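Local coordinates for protein SalCYP truncation (Salinispora tropica, PDB 7ABB) that is a cytochrome P450-type protein, with far more helix than strand, that holds a heme c in its interior, at residues R24-A27 / E28-D32; S129-D132 / E133-P137; R263-E266 / V267-A270; A350-L353 / T354-E358. All blocks are in the same frame, centred on the assembly; numbering follows the deposited sequence.

Interaction 1: residues R24-A27 / E28-D32; sequences RVAA and EHRAD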
loop_
_atom_site.group_PDB
_atom_site.type_symbol
_atom_site.label_atom_id
_atom_site.label_comp_id
_atom_site.label_asym_id
_atom_site.label_seq_id
_atom_site.Cartn_x
_atom_site.Cartn_y
_atom_site.Cartn_z
ATOM N N ARG A 24 -9.192 -9.711 -16.932
ATOM C CA ARG A 24 -9.979 -10.070 -18.116
ATOM C C ARG A 24 -9.203 -9.786 -19.393
ATOM O O ARG A 24 -9.196 -10.600 -20.324
ATOM C CB ARG A 24 -11.289 -9.305 -18.145
ATOM C CG ARG A 24 -12.209 -9.704 -19.309
ATOM C CD ARG A 24 -13.367 -8.723 -19.486
ATOM N NE ARG A 24 -12.893 -7.391 -19.863
ATOM C CZ ARG A 24 -12.614 -7.012 -21.109
ATOM N NH1 ARG A 24 -12.762 -7.858 -22.125
ATOM N NH2 ARG A 24 -12.184 -5.778 -21.341
ATOM N N VAL A 25 -8.568 -8.617 -19.471
ATOM C CA VAL A 25 -7.827 -8.263 -20.674
ATOM C C VAL A 25 -6.668 -9.229 -20.861
ATOM O O VAL A 25 -6.385 -9.673 -21.979
ATOM C CB VAL A 25 -7.352 -6.799 -20.611
ATOM C CG1 VAL A 25 -6.394 -6.496 -21.775
ATOM C CG2 VAL A 25 -8.526 -5.869 -20.685
ATOM N N ALA A 26 -5.992 -9.580 -19.765
ATOM C CA ALA A 26 -4.885 -10.520 -19.836
ATOM C C ALA A 26 -5.372 -11.902 -20.290
ATOM O O ALA A 26 -4.739 -12.531 -21.154
ATOM C CB ALA A 26 -4.174 -10.556 -18.482
ATOM N N ALA A 27 -6.513 -12.354 -19.761
ATOM C CA ALA A 27 -7.061 -13.653 -20.147
ATOM C C ALA A 27 -7.355 -13.701 -21.639
ATOM O O ALA A 27 -7.185 -14.742 -22.280
ATOM C CB ALA A 27 -8.335 -13.956 -19.359
ATOM N N GLU A 28 -7.776 -12.579 -22.221
ATOM C CA GLU A 28 -8.154 -12.567 -23.633
ATOM C C GLU A 28 -6.991 -12.265 -24.570
ATOM O O GLU A 28 -6.999 -12.701 -25.724
ATOM C CB GLU A 28 -9.270 -11.543 -23.856
ATOM C CG GLU A 28 -10.598 -11.964 -23.230
ATOM C CD GLU A 28 -11.568 -10.806 -23.018
ATOM O OE1 GLU A 28 -11.153 -9.635 -23.152
ATOM O OE2 GLU A 28 -12.750 -11.075 -22.716
ATOM N N HIS A 29 -5.972 -11.555 -24.105
ATOM C CA HIS A 29 -4.975 -11.006 -25.003
ATOM C C HIS A 29 -3.532 -11.330 -24.664
ATOM O O HIS A 29 -2.669 -11.133 -25.529
ATOM C CB HIS A 29 -5.122 -9.483 -25.068
ATOM C CG HIS A 29 -6.418 -9.041 -25.660
ATOM N ND1 HIS A 29 -6.658 -9.062 -27.017
ATOM C CD2 HIS A 29 -7.550 -8.583 -25.083
ATOM C CE1 HIS A 29 -7.880 -8.623 -27.251
ATOM N NE2 HIS A 29 -8.442 -8.325 -26.095
ATOM N N ARG A 30 -3.228 -11.799 -23.457
ATOM C CA ARG A 30 -1.829 -11.988 -23.106
ATOM C C ARG A 30 -1.261 -13.212 -23.813
ATOM O O ARG A 30 -1.908 -14.268 -23.883
ATOM C CB ARG A 30 -1.656 -12.113 -21.595
ATOM C CG ARG A 30 -2.042 -13.449 -20.970
ATOM C CD ARG A 30 -2.357 -13.235 -19.505
ATOM N NE ARG A 30 -2.803 -14.371 -18.692
ATOM C CZ ARG A 30 -2.019 -15.081 -17.885
ATOM N NH1 ARG A 30 -2.550 -16.057 -17.151
ATOM N NH2 ARG A 30 -0.708 -14.831 -17.821
ATOM N N ALA A 31 -0.064 -13.040 -24.378
ATOM C CA ALA A 31 0.731 -14.128 -24.922
ATOM C C ALA A 31 2.186 -13.854 -24.582
ATOM O O ALA A 31 2.610 -12.692 -24.497
ATOM C CB ALA A 31 0.572 -14.271 -26.447
ATOM N N ASP A 32 2.957 -14.922 -24.369
ATOM C CA ASP A 32 4.371 -14.776 -24.030
ATOM C C ASP A 32 4.548 -13.959 -22.754
ATOM O O ASP A 32 5.591 -13.330 -22.548
ATOM C CB ASP A 32 5.144 -14.147 -25.195
ATOM C CG ASP A 32 5.059 -14.976 -26.460
ATOM O OD1 ASP A 32 5.309 -16.197 -26.377
ATOM O OD2 ASP A 32 4.719 -14.411 -27.526
#

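Interaction 2: residues S129-D132 / E133-P137; sequences SFSD and EFARP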
loop_
_atom_site.group_PDB
_atom_site.type_symbol
_atom_site.label_atom_id
_atom_site.label_comp_id
_atom_site.label_asym_id
_atom_site.label_seq_id
_atom_site.Cartn_x
_atom_site.Cartn_y
_atom_site.Cartn_z
ATOM N N SER A 129 -19.207 3.955 8.518
ATOM C CA SER A 129 -18.547 4.078 7.224
ATOM C C SER A 129 -17.089 3.725 7.490
ATOM O O SER A 129 -16.315 4.525 8.038
ATOM C CB SER A 129 -18.738 5.472 6.636
ATOM O OG SER A 129 -17.979 5.615 5.431
ATOM N N PHE A 130 -16.724 2.495 7.139
ATOM C CA PHE A 130 -15.527 1.866 7.688
ATOM C C PHE A 130 -14.272 2.690 7.411
ATOM O O PHE A 130 -13.463 2.932 8.317
ATOM C CB PHE A 130 -15.387 0.459 7.115
ATOM C CG PHE A 130 -14.166 -0.271 7.570
ATOM C CD1 PHE A 130 -14.170 -1.015 8.735
ATOM C CD2 PHE A 130 -12.986 -0.211 6.831
ATOM C CE1 PHE A 130 -13.034 -1.685 9.165
ATOM C CE2 PHE A 130 -11.866 -0.909 7.238
ATOM C CZ PHE A 130 -11.882 -1.643 8.403
ATOM N N SER A 131 -14.059 3.092 6.160
ATOM C CA SER A 131 -12.791 3.748 5.861
ATOM C C SER A 131 -12.798 5.225 6.245
ATOM O O SER A 131 -11.783 5.739 6.727
ATOM C CB SER A 131 -12.443 3.579 4.383
ATOM O OG SER A 131 -12.173 2.210 4.127
ATOM N N ASP A 132 -13.915 5.926 6.038
ATOM C CA ASP A 132 -13.970 7.355 6.341
ATOM C C ASP A 132 -13.884 7.613 7.839
ATOM O O ASP A 132 -13.168 8.524 8.279
ATOM C CB ASP A 132 -15.260 7.971 5.799
ATOM C CG ASP A 132 -15.296 8.057 4.288
ATOM O OD1 ASP A 132 -14.247 7.837 3.642
ATOM O OD2 ASP A 132 -16.385 8.352 3.754
ATOM N N GLU A 133 -14.637 6.856 8.640
ATOM C CA GLU A 133 -14.744 7.135 10.069
ATOM C C GLU A 133 -13.705 6.394 10.894
ATOM O O GLU A 133 -13.293 6.903 11.943
ATOM C CB GLU A 133 -16.145 6.768 10.577
ATOM C CG GLU A 133 -17.234 7.507 9.883
ATOM C CD GLU A 133 -18.562 7.265 10.555
ATOM O OE1 GLU A 133 -19.368 6.468 10.024
ATOM O OE2 GLU A 133 -18.773 7.846 11.655
ATOM N N PHE A 134 -13.242 5.231 10.437
ATOM C CA PHE A 134 -12.348 4.379 11.222
ATOM C C PHE A 134 -10.990 4.227 10.548
ATOM O O PHE A 134 -9.997 4.734 11.074
ATOM C CB PHE A 134 -12.978 3.006 11.489
ATOM C CG PHE A 134 -12.004 2.021 12.059
ATOM C CD1 PHE A 134 -11.284 2.343 13.181
ATOM C CD2 PHE A 134 -11.752 0.811 11.450
ATOM C CE1 PHE A 134 -10.341 1.486 13.701
ATOM C CE2 PHE A 134 -10.808 -0.062 11.964
ATOM C CZ PHE A 134 -10.097 0.270 13.081
ATOM N N ALA A 135 -10.906 3.543 9.417
ATOM C CA ALA A 135 -9.608 3.053 8.966
ATOM C C ALA A 135 -8.676 4.194 8.583
ATOM O O ALA A 135 -7.486 4.142 8.905
ATOM C CB ALA A 135 -9.763 2.075 7.804
ATOM N N ARG A 136 -9.177 5.225 7.886
ATOM C CA ARG A 136 -8.256 6.277 7.448
ATOM C C ARG A 136 -7.663 7.052 8.616
ATOM O O ARG A 136 -6.430 7.210 8.659
ATOM C CB ARG A 136 -8.944 7.199 6.441
ATOM C CG ARG A 136 -7.974 8.128 5.718
ATOM C CD ARG A 136 -8.659 8.896 4.615
ATOM N NE ARG A 136 -9.190 7.971 3.611
ATOM C CZ ARG A 136 -10.477 7.775 3.345
ATOM N NH1 ARG A 136 -11.435 8.448 3.980
ATOM N NH2 ARG A 136 -10.804 6.887 2.419
ATOM N N PRO A 137 -8.436 7.574 9.573
ATOM C CA PRO A 137 -7.792 8.242 10.710
ATOM C C PRO A 137 -6.930 7.296 11.534
ATOM O O PRO A 137 -5.885 7.716 12.054
ATOM C CB PRO A 137 -8.975 8.818 11.502
ATOM C CG PRO A 137 -10.142 8.194 11.007
ATOM C CD PRO A 137 -9.897 7.694 9.627
HETATM O O HOH W 1 -11.505 9.981 6.560
#

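Interaction 3: residues R263-E266 / V267-A270; sequences RDPE and VRPA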
loop_
_atom_site.group_PDB
_atom_site.type_symbol
_atom_site.label_atom_id
_atom_site.label_comp_id
_atom_site.label_asym_id
_atom_site.label_seq_id
_atom_site.Cartn_x
_atom_site.Cartn_y
_atom_site.Cartn_z
ATOM N N ARG A 263 -12.954 -17.428 15.204
ATOM C CA ARG A 263 -12.848 -18.561 16.109
ATOM C C ARG A 263 -11.494 -19.253 16.076
ATOM O O ARG A 263 -11.241 -20.099 16.940
ATOM C CB ARG A 263 -13.940 -19.587 15.779
ATOM C CG ARG A 263 -15.356 -19.030 15.897
ATOM C CD ARG A 263 -16.381 -19.933 15.206
ATOM N NE ARG A 263 -17.718 -19.333 15.174
ATOM C CZ ARG A 263 -18.724 -19.776 14.426
ATOM N NH1 ARG A 263 -19.895 -19.157 14.465
ATOM N NH2 ARG A 263 -18.564 -20.831 13.636
ATOM N N ASP A 264 -10.628 -18.930 15.114
ATOM C CA ASP A 264 -9.329 -19.594 14.944
ATOM C C ASP A 264 -8.228 -18.538 14.884
ATOM O O ASP A 264 -7.675 -18.242 13.816
ATOM C CB ASP A 264 -9.337 -20.476 13.690
ATOM C CG ASP A 264 -8.040 -21.272 13.502
ATOM O OD1 ASP A 264 -7.180 -21.250 14.405
ATOM O OD2 ASP A 264 -7.884 -21.923 12.436
ATOM N N PRO A 265 -7.870 -17.955 16.028
ATOM C CA PRO A 265 -6.863 -16.878 16.015
ATOM C C PRO A 265 -5.558 -17.263 15.353
ATOM O O PRO A 265 -4.888 -16.402 14.773
ATOM C CB PRO A 265 -6.652 -16.577 17.505
ATOM C CG PRO A 265 -7.900 -17.006 18.156
ATOM C CD PRO A 265 -8.418 -18.185 17.376
ATOM N N GLU A 266 -5.162 -18.529 15.442
ATOM C CA GLU A 266 -3.887 -18.953 14.883
ATOM C C GLU A 266 -3.820 -18.746 13.371
ATOM O O GLU A 266 -2.717 -18.609 12.826
ATOM C CB GLU A 266 -3.651 -20.424 15.230
ATOM C CG GLU A 266 -2.393 -21.038 14.640
ATOM C CD GLU A 266 -2.250 -22.510 14.991
ATOM O OE1 GLU A 266 -1.725 -23.278 14.156
ATOM O OE2 GLU A 266 -2.671 -22.898 16.104
ATOM N N VAL A 267 -4.971 -18.719 12.686
ATOM C CA VAL A 267 -4.985 -18.536 11.236
ATOM C C VAL A 267 -4.870 -17.079 10.818
ATOM O O VAL A 267 -4.725 -16.797 9.624
ATOM C CB VAL A 267 -6.278 -19.124 10.634
ATOM C CG1 VAL A 267 -7.417 -18.101 10.656
ATOM C CG2 VAL A 267 -6.036 -19.636 9.225
ATOM N N ARG A 268 -4.949 -16.136 11.754
ATOM C CA ARG A 268 -5.122 -14.747 11.344
ATOM C C ARG A 268 -3.930 -14.206 10.562
ATOM O O ARG A 268 -4.156 -13.469 9.588
ATOM C CB ARG A 268 -5.449 -13.883 12.569
ATOM C CG ARG A 268 -6.809 -14.250 13.177
ATOM C CD ARG A 268 -7.051 -13.501 14.487
ATOM N NE ARG A 268 -8.414 -13.708 14.948
ATOM C CZ ARG A 268 -8.909 -13.227 16.077
ATOM N NH1 ARG A 268 -8.147 -12.507 16.886
ATOM N NH2 ARG A 268 -10.170 -13.467 16.393
ATOM N N PRO A 269 -2.676 -14.487 10.924
ATOM C CA PRO A 269 -1.566 -13.971 10.096
ATOM C C PRO A 269 -1.600 -14.489 8.666
ATOM O O PRO A 269 -1.371 -13.712 7.728
ATOM C CB PRO A 269 -0.322 -14.436 10.869
ATOM C CG PRO A 269 -0.803 -14.520 12.306
ATOM C CD PRO A 269 -2.184 -15.097 12.174
ATOM N N ALA A 270 -1.933 -15.764 8.480
ATOM C CA ALA A 270 -2.094 -16.310 7.138
ATOM C C ALA A 270 -3.261 -15.651 6.413
ATOM O O ALA A 270 -3.212 -15.431 5.194
ATOM C CB ALA A 270 -2.298 -17.823 7.221
HETATM O O HOH W 2 -1.501 -17.963 10.398
#

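Interaction 4: residues A350-L353 / T354-E358; sequences AQIL and TAWEE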
loop_
_atom_site.group_PDB
_atom_site.type_symbol
_atom_site.label_atom_id
_atom_site.label_comp_id
_atom_site.label_asym_id
_atom_site.label_seq_id
_atom_site.Cartn_x
_atom_site.Cartn_y
_atom_site.Cartn_z
ATOM N N ALA A 350 1.269 -5.027 10.570
ATOM C CA ALA A 350 0.891 -4.853 11.977
ATOM C C ALA A 350 -0.409 -4.075 12.090
ATOM O O ALA A 350 -1.275 -4.407 12.912
ATOM C CB ALA A 350 2.013 -4.154 12.751
ATOM N N GLN A 351 -0.578 -3.039 11.272
ATOM C CA GLN A 351 -1.805 -2.247 11.357
ATOM C C GLN A 351 -3.032 -3.052 10.945
ATOM O O GLN A 351 -4.101 -2.917 11.573
ATOM C CB GLN A 351 -1.699 -1.010 10.481
ATOM C CG GLN A 351 -0.712 0.013 10.974
ATOM C CD GLN A 351 -0.654 1.183 10.062
ATOM O OE1 GLN A 351 -1.545 2.015 10.079
ATOM N NE2 GLN A 351 0.397 1.256 9.236
ATOM N N ILE A 352 -2.922 -3.841 9.876
ATOM C CA ILE A 352 -4.062 -4.612 9.385
ATOM C C ILE A 352 -4.448 -5.677 10.396
ATOM O O ILE A 352 -5.614 -5.790 10.795
ATOM C CB ILE A 352 -3.732 -5.222 8.010
ATOM C CG1 ILE A 352 -3.582 -4.129 6.982
ATOM C CG2 ILE A 352 -4.838 -6.174 7.558
ATOM C CD1 ILE A 352 -2.866 -4.604 5.696
ATOM N N LEU A 353 -3.484 -6.483 10.822
ATOM C CA LEU A 353 -3.775 -7.552 11.764
ATOM C C LEU A 353 -4.348 -6.996 13.059
ATOM O O LEU A 353 -5.342 -7.504 13.586
ATOM C CB LEU A 353 -2.529 -8.375 12.040
ATOM C CG LEU A 353 -2.707 -9.496 13.050
ATOM C CD1 LEU A 353 -3.823 -10.449 12.632
ATOM C CD2 LEU A 353 -1.407 -10.245 13.238
ATOM N N THR A 354 -3.714 -5.964 13.605
ATOM C CA THR A 354 -4.158 -5.410 14.882
ATOM C C THR A 354 -5.571 -4.857 14.765
ATOM O O THR A 354 -6.408 -5.070 15.666
ATOM C CB THR A 354 -3.182 -4.330 15.341
ATOM O OG1 THR A 354 -1.880 -4.903 15.507
ATOM C CG2 THR A 354 -3.604 -3.765 16.654
ATOM N N ALA A 355 -5.857 -4.127 13.682
ATOM C CA ALA A 355 -7.203 -3.570 13.524
ATOM C C ALA A 355 -8.228 -4.677 13.451
ATOM O O ALA A 355 -9.285 -4.596 14.092
ATOM C CB ALA A 355 -7.297 -2.712 12.277
ATOM N N TRP A 356 -7.953 -5.717 12.673
ATOM C CA TRP A 356 -8.938 -6.788 12.567
ATOM C C TRP A 356 -9.079 -7.578 13.871
ATOM O O TRP A 356 -10.176 -8.066 14.191
ATOM C CB TRP A 356 -8.589 -7.725 11.403
ATOM C CG TRP A 356 -8.764 -7.084 10.024
ATOM C CD1 TRP A 356 -9.416 -5.923 9.724
ATOM C CD2 TRP A 356 -8.264 -7.601 8.783
ATOM N NE1 TRP A 356 -9.353 -5.690 8.359
ATOM C CE2 TRP A 356 -8.635 -6.696 7.770
ATOM C CE3 TRP A 356 -7.522 -8.719 8.451
ATOM C CZ2 TRP A 356 -8.304 -6.907 6.427
ATOM C CZ3 TRP A 356 -7.184 -8.925 7.122
ATOM C CH2 TRP A 356 -7.578 -8.024 6.134
ATOM N N GLU A 357 -8.003 -7.730 14.639
ATOM C CA GLU A 357 -8.099 -8.351 15.953
ATOM C C GLU A 357 -9.042 -7.555 16.848
ATOM O O GLU A 357 -9.957 -8.106 17.487
ATOM C CB GLU A 357 -6.704 -8.452 16.585
ATOM C CG GLU A 357 -5.812 -9.544 16.008
ATOM C CD GLU A 357 -4.391 -9.484 16.525
ATOM O OE1 GLU A 357 -3.962 -8.400 16.979
ATOM O OE2 GLU A 357 -3.688 -10.520 16.483
ATOM N N GLU A 358 -8.802 -6.245 16.950
ATOM C CA GLU A 358 -9.620 -5.447 17.857
ATOM C C GLU A 358 -11.053 -5.346 17.343
ATOM O O GLU A 358 -11.997 -5.315 18.141
ATOM C CB GLU A 358 -8.999 -4.061 18.063
ATOM C CG GLU A 358 -7.645 -4.090 18.774
ATOM C CD GLU A 358 -7.726 -4.770 20.102
ATOM O OE1 GLU A 358 -8.584 -4.367 20.917
ATOM O OE2 GLU A 358 -6.944 -5.708 20.340
#

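Interaction 1: residues R24-A27 / E28-D32
Arg24 and Glu28, one turn apart on the last turns of helix 19-29, form an i to i+4 salt bridge on the outer surface of this cytochrome P450 fold. The backbone bonds beneath it mark the end of the helix. Glu28 N donates to Arg24 O over 3.1 Å, whereas the bond from His29 N to Val25 O is weak at an N-H...O angle of 129°. The backbone turns out of the helix at Arg30.

Nonpolar contact is lighter. Val25 CG1 meets CD2 at the His29 ring at 4.1 Å, and both side chains also touch Val11. Val25 and Ala26 pack on Phe35 of strand 34-37, joining the helix to the beta sheet. The Arg30 side chain runs closely along Ala26, in a tight fit whose details are less certain, and its NH2 is hydrogen-bonded to Ser47 OG.

In the salt bridge itself, a bend at chi3 (64°) turns the Arg24 guanidinium toward the carboxylate. The two planes stand 70° apart, so this is not a flat two-pronged pairing: Arg24 NH1 makes only a weak hydrogen bond to Glu28 OE2, and lies 2.6 Å from Glu28 OE1.

Interaction 2: residues S129-D132 / E133-P137
Glu133 reaches back across the first turn of helix 130-147 in this P450 fold, its OE1 accepting from Ser129 N, the N-cap residue, at 2.9 Å and 172°. The donor meets the carboxylate on the anti side, somewhat out of its plane. In return Glu133 N donates to Ser129 O, so backbone and side chain together close the turn. Glu133 OE2 has a second partner, Arg125, in a salt bridge, while Ser129 OG turns to Asp383.

The turn from Phe130 to Ala135 is wound wide, as a pi-type turn. Phe130 O accepts from both Phe134 N and Ala135 N: the first comes from above the carbonyl plane, the second lies in it and is shorter, 2.8 Å. The two phenyl rings point the same way, and the edge of Phe134 is turned to the face of Phe130 in an offset edge-to-face pair, with centroids 5.4 Å apart and planes at 75°. CD2 of Phe134 makes the approach. Beside it, Ala135 CB touches Phe130 CE2 at 3.7 Å. Trp359 meets the Phe130 ring edge-to-face, and Met244 of helix 238-253 covers Ala135.

Arg136 N continues the wide spacing by bonding to Ser131 O. Its side chain folds over at the third torsion (-61°), bringing NH1 to Asp132 OD1 in a salt bridge of 2.9 Å, with the oxygen in the guanidinium plane. A water accepts from the same NH1 and donates to Asp132 O. Pro137 has no N-H to give and kinks the helix; its CD lies 3.6 Å from Asp132 O.

Interaction 3: residues R263-E266 / V267-A270
Val267 N donates to Asp264 O at 3.0 Å, and Arg268 N does the same to Pro265 O at an equal distance. Both are i to i+3 bonds, and each N-H comes from above the plane of the carbonyl it meets. Together they form the winding that leads from the end of helix 255-263 into helix 268-278, in a surface part of the P450 fold.

Side chains pack over the same turn. The Asp264 carboxylate crosses Val267 at about a right angle, with OD2 3.7 Å from Val267 CB; its charge is paired with Arg260, in the helix before. Val267 CG1 sits between the backbone N and the carbonyl carbon (chi1 87°), and from there lies 3.2 Å from Asp264 O.

Arg268 stretches back across Pro265, which lies over one face of its guanidinium; Arg268 NE comes within 3.7 Å of Pro265 CA. The course of the chain takes that NE to a hydrogen bond with Phe261 O, and NH2 makes a weak one to Leu262 O. Pro269 has no N-H, and its CD rests 3.6 Å from Glu266 O. A water spans the next step, donating to Glu266 O and accepting from Ala270 N.

Beyond the turn, Arg268 also packs against Leu353 and Glu357 of helix 345-362, so the start of helix 268-278 is laid against that neighbour.

Interaction 4: residues A350-L353 / T354-E358
Ile352 lays its CG2 methyl over one face of the Trp356 indole, 3.5 Å from the centroid of the six-membered ring and 7° off the normal. This CH-pi contact spans one turn of helix 345-362, which probably corresponds to the L helix of P450s, the one that runs past the heme. The two side chains point the same way.

Thr354 makes the second contact of this shell. With OG1 beside its own backbone N (chi1 -60°), the hydroxyl donates to Ala350 O at 2.7 Å, while Thr354 N grips that oxygen at 3.0 Å from the opposite face of its plane. Next along, Leu353 and Glu357 meet at an angle, Leu353 CG lying 3.7 Å from Glu357 OE2. Regular i to i+4 bonds, such as Trp356 N to Ile352 O, set the spacing of these pairs.

Farther out, Phe275 meets the Trp356 ring steeply. Arg112 of helix 108-120 bridges to both Glu357 and Glu358, and the side chain of Gln351, about 4 Å from the bound heme c, bonds through OE1 to Asn142. Helix 345-362 is flanked by several helices: 238-253 touches Ile352 and Ala355, 268-278 meets Leu353 and Trp356, and 108-120 and 130-147 both pack on Thr354.

From the N terminus the four contacts follow in series, none nested in or crossing another, and each closes only a local turn. Interaction 1 ends helix 19-29 beside the beta sheet, apart from the rest: its centre is about 35 Å or more from the centres of the other three. Interaction 2 begins helix 130-147, and interaction 3 links helix 255-263 to helix 268-278. Interaction 4, within helix 345-362, joins these two: Ala355 CB meets Phe134 CZ of interaction 2 at 4.2 Å, and its other flank packs on the start of helix 268-278 in interaction 3. Three distant stretches of sequence thereby meet in the helical part of the fold.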